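Local atomic coordinates of uncharacterized protein (Neosartorya fumigata, PDB entry 5J5L), a protein that binds the fatty acid arachidonic acid within a bundle of helices and is probably a mannoprotein of the fungal cell wall recognised by host antibodies. Residues 92-96 with 97-101; 71-74 with 75-78; 4-7 with 8-12. All blocks are in the same frame, centred on the assembly; numbering follows the deposited sequence.

Contact 1: residues 92-96 with 97-101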
# COMPACT_ATOMS: atom_id res chain seq x y z
N PRO A 92 -11.73 -17.80 4.31
CA PRO A 92 -12.03 -19.24 4.12
C PRO A 92 -11.32 -19.88 2.93
O PRO A 92 -10.90 -21.02 3.02
CB PRO A 92 -13.55 -19.25 3.91
CG PRO A 92 -14.04 -17.99 4.53
CD PRO A 92 -12.95 -16.99 4.33
N GLN A 93 -11.22 -19.13 1.82
CA GLN A 93 -10.57 -19.60 0.60
C GLN A 93 -9.06 -19.66 0.77
O GLN A 93 -8.40 -20.55 0.26
CB GLN A 93 -10.91 -18.69 -0.58
CG GLN A 93 -12.33 -18.80 -1.11
CD GLN A 93 -13.43 -18.31 -0.16
OE1 GLN A 93 -13.25 -17.38 0.62
NE2 GLN A 93 -14.57 -18.98 -0.22
N VAL A 94 -8.52 -18.69 1.49
CA VAL A 94 -7.11 -18.70 1.81
C VAL A 94 -6.77 -19.93 2.66
O VAL A 94 -5.78 -20.59 2.43
CB VAL A 94 -6.73 -17.41 2.58
CG1 VAL A 94 -5.32 -17.51 3.16
CG2 VAL A 94 -6.83 -16.20 1.66
N ASP A 95 -7.62 -20.23 3.65
CA ASP A 95 -7.41 -21.37 4.54
C ASP A 95 -7.49 -22.69 3.78
O ASP A 95 -6.71 -23.61 4.01
CB ASP A 95 -8.43 -21.39 5.68
CG ASP A 95 -8.23 -20.24 6.66
OD1 ASP A 95 -7.11 -19.70 6.74
OD2 ASP A 95 -9.21 -19.91 7.37
N SER A 96 -8.46 -22.77 2.87
CA SER A 96 -8.65 -23.99 2.09
C SER A 96 -7.50 -24.21 1.11
O SER A 96 -7.12 -25.35 0.84
CB SER A 96 -10.02 -24.00 1.40
OG SER A 96 -10.06 -23.13 0.29
N ALA A 97 -6.92 -23.12 0.60
CA ALA A 97 -5.75 -23.19 -0.26
C ALA A 97 -4.47 -23.46 0.54
O ALA A 97 -3.50 -23.96 0.00
CB ALA A 97 -5.60 -21.92 -1.07
N GLY A 98 -4.50 -23.14 1.83
CA GLY A 98 -3.35 -23.38 2.72
C GLY A 98 -2.28 -22.31 2.62
O GLY A 98 -1.12 -22.56 2.97
N VAL A 99 -2.65 -21.13 2.14
CA VAL A 99 -1.67 -20.06 1.87
C VAL A 99 -1.73 -18.88 2.84
O VAL A 99 -1.31 -17.78 2.50
CB VAL A 99 -1.70 -19.56 0.41
CG1 VAL A 99 -1.37 -20.71 -0.54
CG2 VAL A 99 -3.03 -18.88 0.06
N GLY A 100 -2.23 -19.12 4.04
CA GLY A 100 -2.30 -18.07 5.07
C GLY A 100 -0.94 -17.45 5.37
O GLY A 100 -0.84 -16.23 5.57
N SER A 101 0.11 -18.27 5.42
CA SER A 101 1.46 -17.73 5.74
C SER A 101 1.97 -16.79 4.65
O SER A 101 2.68 -15.82 4.94
CB SER A 101 2.47 -18.84 6.04
OG SER A 101 2.79 -19.61 4.89
O HOH W 1 -4.26 -26.99 0.48
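The flat groups that meet here are peptide units: the carbonyl of V94 faces the amides of G98 and V99 in a Schellman motif, which ends helix 91-97. V99 N donates to V94 O over 3.2 Å at 157°, slightly tilted from the carbonyl plane, while G98 N makes two weak bonds, to V94 O and D95 O. Just before it in the chain, A97 N closes an ordinary helical bond on Q93 O. G98 is the C-prime residue; its phi of 82° is a value glycine adopts readily, where the chain leaves the helix. V99 then takes the N-cap position of helix 100-124. D95 points its carboxylate back along the helix into a salt bridge with K91, and V94 is buried, reaching F27 and F151. On the apolar side V99 lies close to the bound arachidonic acid, as suits a branched hydrocarbon beside a lipid. V94 sends CG1 anti to its backbone nitrogen (chi1 169°), toward the start of the next helix, against the backbone of G100. That methyl, V94 CG1, ends 3.6 Å from G100 N and 4.1 Å from V99 CG2.

Contact 2: residues 71-74 with 75-78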
# COMPACT_ATOMS: atom_id res chain seq x y z
N ASN A 71 -2.16 14.62 -0.69
CA ASN A 71 -3.47 14.16 -1.13
C ASN A 71 -3.42 12.86 -1.90
O ASN A 71 -4.36 12.05 -1.80
CB ASN A 71 -4.16 15.23 -1.96
CG ASN A 71 -4.72 16.35 -1.11
OD1 ASN A 71 -4.32 16.54 0.05
ND2 ASN A 71 -5.64 17.12 -1.67
N ALA A 72 -2.36 12.65 -2.67
CA ALA A 72 -2.21 11.41 -3.41
C ALA A 72 -1.99 10.27 -2.43
O ALA A 72 -2.57 9.20 -2.59
CB ALA A 72 -1.08 11.50 -4.42
N LEU A 73 -1.15 10.50 -1.41
CA LEU A 73 -0.89 9.44 -0.42
C LEU A 73 -2.17 9.13 0.36
O LEU A 73 -2.58 7.96 0.48
CB LEU A 73 0.23 9.85 0.53
CG LEU A 73 0.60 8.84 1.62
CD1 LEU A 73 1.09 7.54 1.00
CD2 LEU A 73 1.64 9.44 2.53
N LEU A 74 -2.82 10.17 0.87
CA LEU A 74 -4.05 9.99 1.64
C LEU A 74 -5.17 9.38 0.80
O LEU A 74 -5.99 8.63 1.32
CB LEU A 74 -4.53 11.32 2.22
CG LEU A 74 -4.02 11.68 3.62
CD1 LEU A 74 -2.56 11.30 3.82
CD2 LEU A 74 -4.25 13.15 3.87
N GLY A 75 -5.19 9.70 -0.49
CA GLY A 75 -6.14 9.10 -1.42
C GLY A 75 -6.00 7.60 -1.55
O GLY A 75 -6.96 6.91 -1.89
N LEU A 76 -4.81 7.07 -1.25
CA LEU A 76 -4.63 5.62 -1.20
C LEU A 76 -5.39 4.94 -0.04
O LEU A 76 -5.69 3.76 -0.12
CB LEU A 76 -3.15 5.24 -1.13
CG LEU A 76 -2.25 5.67 -2.29
CD1 LEU A 76 -0.78 5.35 -2.00
CD2 LEU A 76 -2.69 5.03 -3.60
N LYS A 77 -5.71 5.69 1.02
CA LYS A 77 -6.22 5.08 2.25
C LYS A 77 -7.50 4.25 2.01
O LYS A 77 -7.54 3.07 2.38
CB LYS A 77 -6.45 6.14 3.35
CG LYS A 77 -7.00 5.58 4.66
CD LYS A 77 -7.75 6.63 5.47
CE LYS A 77 -6.84 7.76 5.93
NZ LYS A 77 -7.57 8.73 6.78
N PRO A 78 -8.53 4.84 1.37
CA PRO A 78 -9.72 4.02 1.15
C PRO A 78 -9.48 2.83 0.23
O PRO A 78 -10.12 1.79 0.39
CB PRO A 78 -10.73 4.99 0.52
CG PRO A 78 -9.94 6.15 0.07
CD PRO A 78 -8.73 6.23 0.94
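L73 and L76, three residues apart on helix 63-89, cross at about a right angle and meet only through their ends, L73 CD1 lying 4.2 Å from L76 CD1. Their different first torsions bring this about. L73 holds CG anti to its backbone nitrogen (chi1 180°), whereas L76 holds CG anti to its carbonyl carbon and beside its own nitrogen (chi1 -61°), which leans the branch back over the preceding turn. There L76 CB sits 3.2 Å from L73 O, and CG lies beside the carbonyl oxygens of both A72 and L73. Leucine suits both positions because both are buried: L73 packs on I133 of helix 127-150, L76 on I13 and the K14 side chain of helix 3-26.

L74 and K77 turn to the side of helix 127-150, where L74 meets T132 and K77 rests on I140. K77 starts with CG anti to its nitrogen, bends at its third torsion (-65°), and brings NZ to a salt bridge with D139; a long flexible chain can thus lie against an apolar neighbour and still deliver its charge to a carboxylate.

The backbone beneath is uneven. G75 N donates to N71 O at 2.8 Å, but L76 N has its stronger bond with L73 O (3.0 Å) and only a weak one with A72 O. K77 N turns to L74 O at 3.0 Å, reaching it from well out of the carbonyl plane. P78 has no amide hydrogen, and its CD instead lies 3.7 Å from L74 O. With neither K77 N nor P78 N bonded to the turn before, the helix bends in a proline kink, here within a long helix of an all-helical bundle.

Contact 3: residues 4-7 with 8-12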
# COMPACT_ATOMS: atom_id res chain seq x y z
N ALA A 4 6.65 15.43 -9.62
CA ALA A 4 5.89 14.74 -10.66
C ALA A 4 6.20 13.24 -10.67
O ALA A 4 5.31 12.42 -10.84
CB ALA A 4 6.13 15.34 -12.01
N THR A 5 7.47 12.88 -10.49
CA THR A 5 7.85 11.48 -10.42
C THR A 5 7.19 10.76 -9.25
O THR A 5 6.68 9.64 -9.39
CB THR A 5 9.39 11.32 -10.34
OG1 THR A 5 10.00 11.93 -11.48
CG2 THR A 5 9.80 9.85 -10.30
N ILE A 6 7.18 11.40 -8.09
CA ILE A 6 6.54 10.83 -6.92
C ILE A 6 5.03 10.66 -7.19
O ILE A 6 4.47 9.62 -6.85
CB ILE A 6 6.77 11.71 -5.67
CG1 ILE A 6 8.25 11.74 -5.31
CG2 ILE A 6 5.92 11.21 -4.50
CD1 ILE A 6 8.62 12.82 -4.31
N LEU A 7 4.39 11.65 -7.81
CA LEU A 7 2.94 11.53 -8.09
C LEU A 7 2.66 10.37 -9.04
O LEU A 7 1.71 9.60 -8.81
CB LEU A 7 2.38 12.82 -8.65
CG LEU A 7 2.43 14.01 -7.69
CD1 LEU A 7 2.08 15.30 -8.39
CD2 LEU A 7 1.51 13.78 -6.51
N SER A 8 3.48 10.24 -10.08
CA SER A 8 3.34 9.14 -11.02
C SER A 8 3.54 7.80 -10.27
O SER A 8 2.80 6.83 -10.50
CB SER A 8 4.34 9.30 -12.16
OG SER A 8 4.26 8.22 -13.08
N ASP A 9 4.54 7.76 -9.38
CA ASP A 9 4.81 6.56 -8.59
C ASP A 9 3.61 6.18 -7.73
O ASP A 9 3.28 5.00 -7.60
CB ASP A 9 5.98 6.77 -7.63
CG ASP A 9 7.33 6.86 -8.31
OD1 ASP A 9 7.50 6.46 -9.49
OD2 ASP A 9 8.28 7.29 -7.60
N LEU A 10 2.98 7.17 -7.11
CA LEU A 10 1.82 6.92 -6.25
C LEU A 10 0.62 6.44 -7.07
O LEU A 10 -0.16 5.61 -6.60
CB LEU A 10 1.47 8.15 -5.44
CG LEU A 10 2.51 8.51 -4.36
CD1 LEU A 10 2.23 9.89 -3.78
CD2 LEU A 10 2.61 7.47 -3.26
N SER A 11 0.49 6.94 -8.29
CA SER A 11 -0.61 6.49 -9.15
C SER A 11 -0.44 5.02 -9.54
O SER A 11 -1.40 4.26 -9.58
CB SER A 11 -0.67 7.34 -10.41
OG SER A 11 -1.80 7.04 -11.20
N THR A 12 0.80 4.64 -9.83
CA THR A 12 1.12 3.25 -10.17
C THR A 12 0.76 2.34 -8.98
O THR A 12 0.19 1.25 -9.15
CB THR A 12 2.61 3.13 -10.55
OG1 THR A 12 2.86 3.85 -11.77
CG2 THR A 12 3.02 1.67 -10.75
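I6 and L10 lie side by side on helix 3-26, one turn apart and pointing the same way, with I6 CG2 4.0 Å from L10 CD1. I6 sets CG1 beside its backbone nitrogen (chi1 -65°), which leaves the methyl CG2 anti to that nitrogen, and L10 sets CG anti to its carbonyl carbon (chi1 -69°), leaning back toward I6 so that L10 CG comes 3.4 Å from I6 O. Both are buried: I6 reaches V69, L121 and I124, while L10 packs on A72 and L117, and bulky hydrocarbons suit such a seam between helices.

T5 and D9 form a second, parallel pair on the side facing helix 31-56. T5 turns its methyl CG2 toward the aspartate, 4.0 Å from D9 OD2, and its hydroxyl the other way, to a hydrogen bond with D2. D9 folds back over the preceding turn, bringing its CG to 3.1 Å from T5 O.

Beneath these pairs the backbone is regular: D9 N gives T5 O a bond of 2.8 Å at 157°, and L10 N to I6 O is 2.9 Å. The carboxylate of D9 thus sits near the oxygen its own amide binds, and close to the like-charged D54, a grouping that would probably raise the pKa of one acid.

Contacts 2 and 3 belong to the same part of the bundle, their centres about 12 Å apart, and touch directly: A72 CB lies 3.7 Å from L10 CD1, so helices 63-89 and 3-26 share one apolar seam. Contact 1 lies at the surface, about 29 Å from contact 2 and 33 Å from contact 3 between centres, on the opposite side of the chain's centre. The chemistry follows position. Both partly buried contacts set pairs of large hydrocarbons between helices, with polar side chains meeting neighbouring helices beside them, contact 3 on a regular helix, contact 2 on one kinked at a proline. Contact 1 instead joins two successive helices mainly through backbone bonds and the turn at G98, near the bound lipid.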